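Side-chain contact in antifungal protein GAFP-1 (Gastrodia elata, PDB 1XD5), which probably binds mannose as a monomeric bulb-type lectin of a monocot orchid and acts as an antifungal protein: residues S15-G19 against G20-I24. Sequence-based numbering, arbitrary orientation.
Sequences SLAEG and GYLFI
Tyr21 O, at the closed end of this hairpin, takes a hydrogen bond from Glu18 N at 3.0 Å along a nearly straight line, a CA-H...O contact from Ala17 CA and a weak bond from a water that also donates to Gly19 O. The partner bond turns back the other way, Tyr21 N to Glu18 O at 2.9 Å, but here the N-H sits well above the carbonyl plane, 43° out of it. The reversal is a type II' turn with Gly19 and Gly20 at its corners; Gly19 has a positive phi, which favours glycine. Glu18 O also touches the start of the Tyr21 side chain, 3.4 Å from CB, and stands obliquely to the ring.

At the next hydrogen-bonded pair, two residues along each strand, Phe23 N reaches Leu16 O almost dead straight (178°), and Leu16 N returns to Phe23 O at 2.8 Å. Strands 15-18 and 21-25 thus form the first, antiparallel hairpin of a four-stranded sheet, one of three such sheets in the bulb-type lectin fold, with 15-18 at its outer edge. Leu16, Glu18, Tyr21 and Phe23 share the face that meets strand 84-87 of another sheet, where Leu16 touches Leu85 and both aromatic residues touch Leu87. Between the two strands Leu16 and Phe23 meet CB to CB at 4.2 Å, and Leu16 CD1 comes obliquely to the Phe23 ring.

The other face carries Ser15, Ala17, Leu22 and Ile24. In Leu22, chi1 (-177°) sets CG anti to the backbone N, and the turn about chi2 brings CD1 diagonally across to Ser15, 3.5 Å from OG, while the same methyl skirts Ala17 CB more loosely. Directly across, Ile24 CB packs on Ser15 CB at 3.8 Å.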
loop_
_atom_site.group_PDB
_atom_site.type_symbol
_atom_site.label_atom_id
_atom_site.label_comp_id
_atom_site.label_asym_id
_atom_site.label_seq_id
_atom_site.Cartn_x
_atom_site.Cartn_y
_atom_site.Cartn_z
ATOM N N SER A 15 -3.501 -7.592 -3.857
ATOM C CA SER A 15 -3.637 -6.252 -4.392
ATOM C C SER A 15 -4.899 -5.536 -3.964
ATOM O O SER A 15 -5.883 -6.146 -3.510
ATOM C CB SER A 15 -3.576 -6.293 -5.929
ATOM O OG SER A 15 -4.674 -7.042 -6.436
ATOM N N LEU A 16 -4.849 -4.222 -4.115
ATOM C CA LEU A 16 -6.034 -3.402 -4.121
ATOM C C LEU A 16 -6.321 -3.110 -5.582
ATOM O O LEU A 16 -5.393 -2.930 -6.373
ATOM C CB LEU A 16 -5.791 -2.095 -3.372
ATOM C CG LEU A 16 -5.285 -2.178 -1.932
ATOM C CD1 LEU A 16 -5.219 -0.757 -1.367
ATOM C CD2 LEU A 16 -6.162 -3.108 -1.055
ATOM N N ALA A 17 -7.595 -3.073 -5.939
ATOM C CA ALA A 17 -7.977 -2.804 -7.310
ATOM C C ALA A 17 -9.158 -1.844 -7.360
ATOM O O ALA A 17 -10.053 -1.900 -6.515
ATOM C CB ALA A 17 -8.320 -4.104 -8.020
ATOM N N GLU A 18 -9.141 -0.963 -8.349
ATOM C CA GLU A 18 -10.243 -0.051 -8.607
ATOM C C GLU A 18 -10.229 0.221 -10.102
ATOM O O GLU A 18 -9.358 0.929 -10.596
ATOM C CB GLU A 18 -10.071 1.253 -7.807
ATOM C CG GLU A 18 -11.230 2.248 -7.920
ATOM C CD GLU A 18 -12.607 1.605 -7.828
ATOM O OE1 GLU A 18 -13.001 1.165 -6.726
ATOM O OE2 GLU A 18 -13.308 1.544 -8.859
ATOM N N GLY A 19 -11.173 -0.381 -10.822
ATOM C CA GLY A 19 -11.217 -0.265 -12.263
ATOM C C GLY A 19 -9.915 -0.742 -12.867
ATOM O O GLY A 19 -9.504 -1.870 -12.622
ATOM N N GLY A 20 -9.261 0.127 -13.635
ATOM C CA GLY A 20 -7.993 -0.195 -14.271
ATOM C C GLY A 20 -6.773 0.052 -13.397
ATOM O O GLY A 20 -5.640 -0.089 -13.860
ATOM N N TYR A 21 -6.998 0.446 -12.140
ATOM C CA TYR A 21 -5.895 0.687 -11.211
ATOM C C TYR A 21 -5.624 -0.526 -10.346
ATOM O O TYR A 21 -6.545 -1.153 -9.809
ATOM C CB TYR A 21 -6.162 1.911 -10.319
ATOM C CG TYR A 21 -6.542 3.171 -11.067
ATOM C CD1 TYR A 21 -7.499 4.038 -10.552
ATOM C CD2 TYR A 21 -5.937 3.500 -12.287
ATOM C CE1 TYR A 21 -7.853 5.197 -11.227
ATOM C CE2 TYR A 21 -6.288 4.653 -12.975
ATOM C CZ TYR A 21 -7.243 5.497 -12.435
ATOM O OH TYR A 21 -7.594 6.636 -13.105
ATOM N N LEU A 22 -4.340 -0.840 -10.205
ATOM C CA LEU A 22 -3.916 -2.013 -9.470
ATOM C C LEU A 22 -2.746 -1.632 -8.588
ATOM O O LEU A 22 -1.726 -1.162 -9.089
ATOM C CB LEU A 22 -3.491 -3.114 -10.449
ATOM C CG LEU A 22 -3.081 -4.472 -9.870
ATOM C CD1 LEU A 22 -4.307 -5.219 -9.359
ATOM C CD2 LEU A 22 -2.378 -5.283 -10.941
ATOM N N PHE A 23 -2.895 -1.849 -7.285
ATOM C CA PHE A 23 -1.829 -1.574 -6.324
ATOM C C PHE A 23 -1.456 -2.908 -5.722
ATOM O O PHE A 23 -2.229 -3.489 -4.951
ATOM C CB PHE A 23 -2.334 -0.625 -5.238
ATOM C CG PHE A 23 -1.244 -0.052 -4.363
ATOM C CD1 PHE A 23 -0.243 0.740 -4.899
ATOM C CD2 PHE A 23 -1.257 -0.271 -2.992
ATOM C CE1 PHE A 23 0.740 1.296 -4.091
ATOM C CE2 PHE A 23 -0.263 0.270 -2.180
ATOM C CZ PHE A 23 0.724 1.057 -2.732
ATOM N N ILE A 24 -0.273 -3.394 -6.084
ATOM C CA ILE A 24 0.062 -4.793 -5.860
ATOM C C ILE A 24 1.425 -4.976 -5.179
ATOM O O ILE A 24 2.406 -4.321 -5.525
ATOM C CB ILE A 24 -0.048 -5.582 -7.202
ATOM C CG1 ILE A 24 0.246 -7.073 -7.006
ATOM C CG2 ILE A 24 0.843 -4.967 -8.294
ATOM C CD1 ILE A 24 -0.255 -7.969 -8.177
HETATM O O HOH W 1 -6.923 -3.468 -11.719
#